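Local atomic coordinates of putative acetyltransferase (Streptococcus mutans, PDB entry 3LD2), a protein that binds coenzyme A and, as a member of the GNAT family, probably transfers an acyl group from acyl-coenzyme A to an acceptor substrate. Residues 157-171 and 180-192. Residues are numbered along the deposited sequence; the frame is centred on the assembly and turned at random.
With COA (coenzyme A), chain E.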
# COMPACT_ATOMS: atom_id res chain seq x y z
N VAL A 157 -7.40 6.46 -6.40
CA VAL A 157 -7.11 7.42 -7.44
C VAL A 157 -7.07 8.83 -6.83
O VAL A 157 -6.14 9.61 -7.09
CB VAL A 157 -8.13 7.33 -8.63
CG1 VAL A 157 -8.06 8.54 -9.51
CG2 VAL A 157 -7.90 6.06 -9.45
N LEU A 158 -8.07 9.16 -6.02
CA LEU A 158 -8.20 10.53 -5.54
C LEU A 158 -7.18 10.82 -4.44
O LEU A 158 -6.57 11.88 -4.40
CB LEU A 158 -9.62 10.76 -5.03
CG LEU A 158 -10.67 10.79 -6.14
CD1 LEU A 158 -12.07 10.95 -5.57
CD2 LEU A 158 -10.36 11.92 -7.14
N PHE A 159 -7.02 9.85 -3.55
CA PHE A 159 -6.00 9.85 -2.51
C PHE A 159 -4.62 10.19 -3.08
O PHE A 159 -3.99 11.17 -2.67
CB PHE A 159 -5.99 8.47 -1.84
CG PHE A 159 -5.07 8.35 -0.66
CD1 PHE A 159 -5.28 9.10 0.48
CD2 PHE A 159 -4.01 7.45 -0.69
CE1 PHE A 159 -4.44 8.95 1.59
CE2 PHE A 159 -3.17 7.29 0.41
CZ PHE A 159 -3.38 8.04 1.54
N TYR A 160 -4.17 9.39 -4.05
CA TYR A 160 -2.81 9.53 -4.58
C TYR A 160 -2.58 10.86 -5.29
O TYR A 160 -1.52 11.49 -5.12
CB TYR A 160 -2.42 8.36 -5.48
CG TYR A 160 -2.20 7.08 -4.70
CD1 TYR A 160 -1.42 7.08 -3.55
CD2 TYR A 160 -2.76 5.89 -5.12
CE1 TYR A 160 -1.21 5.91 -2.83
CE2 TYR A 160 -2.56 4.72 -4.42
CZ TYR A 160 -1.78 4.73 -3.27
OH TYR A 160 -1.57 3.56 -2.57
N LYS A 161 -3.57 11.29 -6.06
CA LYS A 161 -3.51 12.60 -6.70
C LYS A 161 -3.43 13.69 -5.64
O LYS A 161 -2.65 14.64 -5.75
CB LYS A 161 -4.74 12.83 -7.57
CG LYS A 161 -4.56 14.00 -8.52
CD LYS A 161 -3.64 13.57 -9.67
CE LYS A 161 -2.77 14.71 -10.23
NZ LYS A 161 -1.82 14.08 -11.19
N LYS A 162 -4.26 13.56 -4.61
CA LYS A 162 -4.29 14.55 -3.54
C LYS A 162 -2.91 14.69 -2.87
O LYS A 162 -2.43 15.79 -2.66
CB LYS A 162 -5.40 14.21 -2.54
CG LYS A 162 -5.72 15.28 -1.50
CD LYS A 162 -6.08 16.63 -2.12
CE LYS A 162 -7.11 17.39 -1.26
NZ LYS A 162 -6.94 17.16 0.20
N LEU A 163 -2.27 13.56 -2.56
CA LEU A 163 -0.95 13.56 -1.91
C LEU A 163 0.20 13.88 -2.84
O LEU A 163 1.36 13.75 -2.47
CB LEU A 163 -0.70 12.20 -1.23
CG LEU A 163 -1.28 12.06 0.19
CD1 LEU A 163 -2.29 13.14 0.53
CD2 LEU A 163 -1.88 10.69 0.39
N GLY A 164 -0.10 14.27 -4.07
CA GLY A 164 0.93 14.72 -4.98
C GLY A 164 1.61 13.68 -5.85
O GLY A 164 2.66 13.94 -6.41
N PHE A 165 1.03 12.49 -5.98
CA PHE A 165 1.60 11.52 -6.91
C PHE A 165 1.27 11.93 -8.33
O PHE A 165 0.29 12.65 -8.56
CB PHE A 165 1.10 10.10 -6.63
CG PHE A 165 1.70 9.46 -5.42
CD1 PHE A 165 2.59 8.40 -5.55
CD2 PHE A 165 1.38 9.92 -4.14
CE1 PHE A 165 3.16 7.80 -4.45
CE2 PHE A 165 1.94 9.32 -3.02
CZ PHE A 165 2.83 8.26 -3.18
N ASP A 166 2.10 11.49 -9.28
CA ASP A 166 1.88 11.76 -10.70
C ASP A 166 1.34 10.52 -11.40
O ASP A 166 1.83 9.41 -11.17
CB ASP A 166 3.21 12.15 -11.36
CG ASP A 166 3.76 13.45 -10.82
OD1 ASP A 166 3.06 14.48 -10.91
OD2 ASP A 166 4.90 13.45 -10.30
N LEU A 167 0.36 10.70 -12.28
CA LEU A 167 -0.09 9.61 -13.12
C LEU A 167 0.91 9.40 -14.26
O LEU A 167 0.98 10.22 -15.17
CB LEU A 167 -1.48 9.89 -13.68
CG LEU A 167 -1.98 8.75 -14.56
CD1 LEU A 167 -2.18 7.52 -13.70
CD2 LEU A 167 -3.27 9.15 -15.34
N GLU A 168 1.67 8.32 -14.20
CA GLU A 168 2.80 8.19 -15.12
C GLU A 168 2.39 7.38 -16.34
O GLU A 168 2.80 7.68 -17.45
CB GLU A 168 4.04 7.59 -14.44
CG GLU A 168 5.23 7.44 -15.38
CD GLU A 168 6.58 7.32 -14.67
OE1 GLU A 168 6.76 7.94 -13.60
OE2 GLU A 168 7.46 6.61 -15.19
N ALA A 169 1.55 6.39 -16.14
CA ALA A 169 1.16 5.55 -17.25
C ALA A 169 -0.21 4.96 -17.05
O ALA A 169 -0.73 4.91 -15.93
CB ALA A 169 2.16 4.43 -17.46
N ARG A 170 -0.78 4.49 -18.14
CA ARG A 170 -2.06 3.82 -18.08
C ARG A 170 -1.98 2.60 -18.98
O ARG A 170 -1.70 2.72 -20.15
CB ARG A 170 -3.15 4.77 -18.53
CG ARG A 170 -4.45 4.08 -18.80
CD ARG A 170 -5.57 5.04 -19.10
NE ARG A 170 -6.65 4.28 -19.71
CZ ARG A 170 -7.12 4.47 -20.93
NH1 ARG A 170 -6.63 5.45 -21.69
NH2 ARG A 170 -8.10 3.70 -21.39
N LEU A 171 -2.17 1.41 -18.40
CA LEU A 171 -2.22 0.18 -19.17
C LEU A 171 -3.67 -0.20 -19.36
O LEU A 171 -4.42 -0.45 -18.41
CB LEU A 171 -1.47 -0.95 -18.48
CG LEU A 171 -0.00 -0.68 -18.16
CD1 LEU A 171 0.68 -1.95 -17.64
CD2 LEU A 171 0.71 -0.14 -19.40
N GLN A 180 -16.14 -6.40 -15.96
CA GLN A 180 -15.62 -5.15 -16.49
C GLN A 180 -14.14 -5.27 -16.85
O GLN A 180 -13.38 -5.98 -16.18
CB GLN A 180 -15.79 -4.00 -15.50
CG GLN A 180 -17.03 -4.04 -14.66
CD GLN A 180 -16.98 -3.02 -13.56
OE1 GLN A 180 -16.50 -1.90 -13.76
NE2 GLN A 180 -17.46 -3.39 -12.39
N TYR A 181 -13.74 -4.53 -17.88
CA TYR A 181 -12.33 -4.39 -18.21
C TYR A 181 -11.74 -3.25 -17.42
O TYR A 181 -12.13 -2.10 -17.58
CB TYR A 181 -12.10 -4.18 -19.71
CG TYR A 181 -12.25 -5.47 -20.43
CD1 TYR A 181 -11.19 -6.38 -20.48
CD2 TYR A 181 -13.45 -5.84 -21.01
CE1 TYR A 181 -11.33 -7.62 -21.12
CE2 TYR A 181 -13.60 -7.07 -21.66
CZ TYR A 181 -12.54 -7.95 -21.70
OH TYR A 181 -12.70 -9.16 -22.33
N VAL A 182 -10.79 -3.58 -16.56
CA VAL A 182 -10.22 -2.57 -15.70
C VAL A 182 -8.84 -2.19 -16.20
O VAL A 182 -8.11 -3.04 -16.70
CB VAL A 182 -10.18 -3.06 -14.24
CG1 VAL A 182 -9.72 -1.95 -13.30
CG2 VAL A 182 -11.57 -3.56 -13.86
N ASP A 183 -8.52 -0.90 -16.13
CA ASP A 183 -7.18 -0.43 -16.47
C ASP A 183 -6.24 -0.43 -15.27
O ASP A 183 -6.66 -0.40 -14.10
CB ASP A 183 -7.24 1.00 -17.01
CG ASP A 183 -7.97 1.10 -18.35
OD1 ASP A 183 -8.07 0.09 -19.09
OD2 ASP A 183 -8.42 2.22 -18.66
N ASP A 184 -4.95 -0.44 -15.56
CA ASP A 184 -3.93 -0.36 -14.54
C ASP A 184 -3.30 1.02 -14.62
O ASP A 184 -2.67 1.36 -15.62
CB ASP A 184 -2.89 -1.44 -14.79
CG ASP A 184 -1.90 -1.58 -13.66
OD1 ASP A 184 -2.21 -1.13 -12.53
OD2 ASP A 184 -0.83 -2.17 -13.91
N LEU A 185 -3.49 1.83 -13.59
CA LEU A 185 -2.90 3.16 -13.57
C LEU A 185 -1.65 3.15 -12.73
O LEU A 185 -1.66 2.68 -11.59
CB LEU A 185 -3.88 4.18 -13.04
CG LEU A 185 -5.27 4.16 -13.67
CD1 LEU A 185 -6.13 5.23 -13.00
CD2 LEU A 185 -5.13 4.36 -15.16
N ILE A 186 -0.57 3.66 -13.31
CA ILE A 186 0.73 3.58 -12.69
C ILE A 186 1.07 4.95 -12.19
O ILE A 186 1.20 5.87 -13.00
CB ILE A 186 1.78 3.09 -13.69
CG1 ILE A 186 1.42 1.67 -14.11
CG2 ILE A 186 3.19 3.13 -13.07
CD1 ILE A 186 2.43 1.02 -14.99
N TYR A 187 1.17 5.07 -10.87
CA TYR A 187 1.47 6.34 -10.22
C TYR A 187 2.89 6.40 -9.69
O TYR A 187 3.44 5.41 -9.21
CB TYR A 187 0.48 6.60 -9.07
CG TYR A 187 -0.85 7.13 -9.53
CD1 TYR A 187 -1.11 8.49 -9.59
CD2 TYR A 187 -1.87 6.26 -9.92
CE1 TYR A 187 -2.32 8.98 -10.02
CE2 TYR A 187 -3.10 6.74 -10.35
CZ TYR A 187 -3.31 8.09 -10.40
OH TYR A 187 -4.53 8.55 -10.82
N SER A 188 3.51 7.56 -9.77
CA SER A 188 4.88 7.64 -9.30
C SER A 188 5.07 8.85 -8.44
O SER A 188 4.19 9.71 -8.34
CB SER A 188 5.88 7.56 -10.46
OG SER A 188 5.75 8.66 -11.33
N TYR A 189 6.22 8.91 -7.77
CA TYR A 189 6.53 10.03 -6.90
C TYR A 189 8.01 10.31 -6.99
O TYR A 189 8.82 9.39 -6.84
CB TYR A 189 6.13 9.71 -5.46
CG TYR A 189 6.04 10.91 -4.54
CD1 TYR A 189 4.82 11.39 -4.10
CD2 TYR A 189 7.19 11.56 -4.12
CE1 TYR A 189 4.73 12.49 -3.27
CE2 TYR A 189 7.12 12.66 -3.29
CZ TYR A 189 5.90 13.11 -2.86
OH TYR A 189 5.85 14.21 -2.03
N ASP A 190 8.36 11.57 -7.21
CA ASP A 190 9.75 11.96 -7.38
C ASP A 190 10.42 12.17 -6.02
O ASP A 190 10.15 13.16 -5.34
CB ASP A 190 9.83 13.23 -8.24
CG ASP A 190 11.19 13.40 -8.95
OD1 ASP A 190 11.22 13.64 -10.18
OD2 ASP A 190 12.24 13.28 -8.27
N LEU A 191 11.25 11.23 -5.60
CA LEU A 191 12.05 11.43 -4.41
C LEU A 191 13.21 12.37 -4.75
O LEU A 191 13.73 13.05 -3.88
CB LEU A 191 12.58 10.11 -3.84
CG LEU A 191 11.68 9.34 -2.89
CD1 LEU A 191 10.57 10.22 -2.29
CD2 LEU A 191 11.11 8.16 -3.61
N GLU A 192 13.62 12.36 -6.01
CA GLU A 192 14.46 13.42 -6.59
C GLU A 192 15.84 12.94 -7.00
O GLU A 192 16.01 12.42 -8.11
CB GLU A 192 14.49 14.69 -5.72
CG GLU A 192 13.34 15.66 -6.05
CD GLU A 192 12.50 16.10 -4.83
OE1 GLU A 192 12.71 15.58 -3.70
OE2 GLU A 192 11.62 16.98 -5.00
N1A COA E . -13.82 10.00 -1.89
C2A COA E . -13.18 11.25 -2.37
N3A COA E . -11.77 11.55 -1.93
C4A COA E . -11.06 10.62 -1.08
C5A COA E . -11.70 9.37 -0.62
C6A COA E . -13.11 9.06 -1.03
N6A COA E . -13.69 7.82 -0.54
N7A COA E . -10.78 8.60 0.23
C8A COA E . -9.56 9.38 0.28
N9A COA E . -9.71 10.57 -0.60
C1B COA E . -8.79 11.56 -0.39
C2B COA E . -9.07 13.03 -0.14
O2B COA E . -9.97 13.82 -0.85
C3B COA E . -8.10 13.51 0.85
O3B COA E . -8.16 14.77 1.44
P3B COA E . -9.44 15.06 2.50
O7A COA E . -8.95 16.35 3.40
O8A COA E . -10.83 15.46 1.69
O9A COA E . -9.74 13.90 3.31
C4B COA E . -7.25 12.32 1.24
O4B COA E . -7.72 11.13 0.51
C5B COA E . -6.31 12.10 2.38
O5B COA E . -7.30 11.37 3.08
P1A COA E . -7.05 10.16 4.17
O1A COA E . -8.16 10.32 5.39
O2A COA E . -5.68 10.28 4.66
O3A COA E . -7.25 8.71 3.44
P2A COA E . -7.69 7.34 4.21
O4A COA E . -9.33 7.29 4.34
O5A COA E . -7.09 7.24 5.54
O6A COA E . -7.25 6.06 3.27
CBP COA E . -7.07 4.79 1.35
CCP COA E . -7.16 6.23 1.88
CDP COA E . -5.80 4.14 1.97
CEP COA E . -7.04 4.76 -0.20
CAP COA E . -8.31 4.00 1.88
OAP COA E . -9.49 4.31 1.19
C9P COA E . -8.08 2.51 1.68
O9P COA E . -7.94 1.84 2.65
N8P COA E . -8.70 1.86 0.54
C7P COA E . -8.94 0.45 0.75
C6P COA E . -8.20 -0.41 -0.29
C5P COA E . -6.92 0.28 -0.76
O5P COA E . -5.97 0.28 -0.05
N4P COA E . -6.81 0.84 -2.09
C3P COA E . -5.51 0.94 -2.78
C2P COA E . -4.29 1.02 -1.86
S1P COA E . -3.23 -0.43 -2.20
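Asp166, Ala169 and Leu171 pair through backbone bonds with Ser188, Ile186 and Asp184 in the antiparallel C-terminal beta hairpin (strands 166-177 and 180-190) of a GNAT fold, with helix 157-162 packed on the face that carries Leu185 and Tyr187. A classic beta bulge interrupts this ladder: Glu168 and Ala169 both face Ile186, whose O accepts from Glu168 N at 2.8 Å and, less closely, from Ala169 N at 3.2 Å.

Mostly apolar side chains fill the face bearing Leu185 and Tyr187, from both the helix and strand 166-171. Leu167 CD1 makes a CH-pi contact over one face of the Tyr187 ring, 3.7 Å from the centroid, and Tyr160 CB lies more loosely over the opposite face. Leu167 reaches the ring because CG stands opposite the backbone N (chi1 -179°), and the same methyl rests on Leu185 CB. Val157 touches the Tyr187 hydroxyl through CG1 and Leu185 CD1 through CG2. A Schellman motif with Gly164 at C' ends the helix and turns the chain into strand 166-177 by way of Phe165; Tyr189 points its CD1 edge at the centre of the Phe165 face, a T-shaped pair with planes at 68°. Away from strand 180-190 the helix meets coenzyme A: Phe159 lies against the ligand, and Lys162 NZ donates to its O3B at 3.0 Å.

Polar side chains also tie the strands together near the bulge and at the Asp183 end. Ser188 OG donates to Glu168 OE1 at 2.6 Å, while Glu168 OE2 forms a salt bridge with Lys144. Asp183 OD1 accepts from Lys173 N; its OD2 forms a salt bridge with Arg170, accepting side-on from NE (2.9 Å) and NH2 (3.1 Å), in the guanidinium plane but from one side of the carboxylate plane.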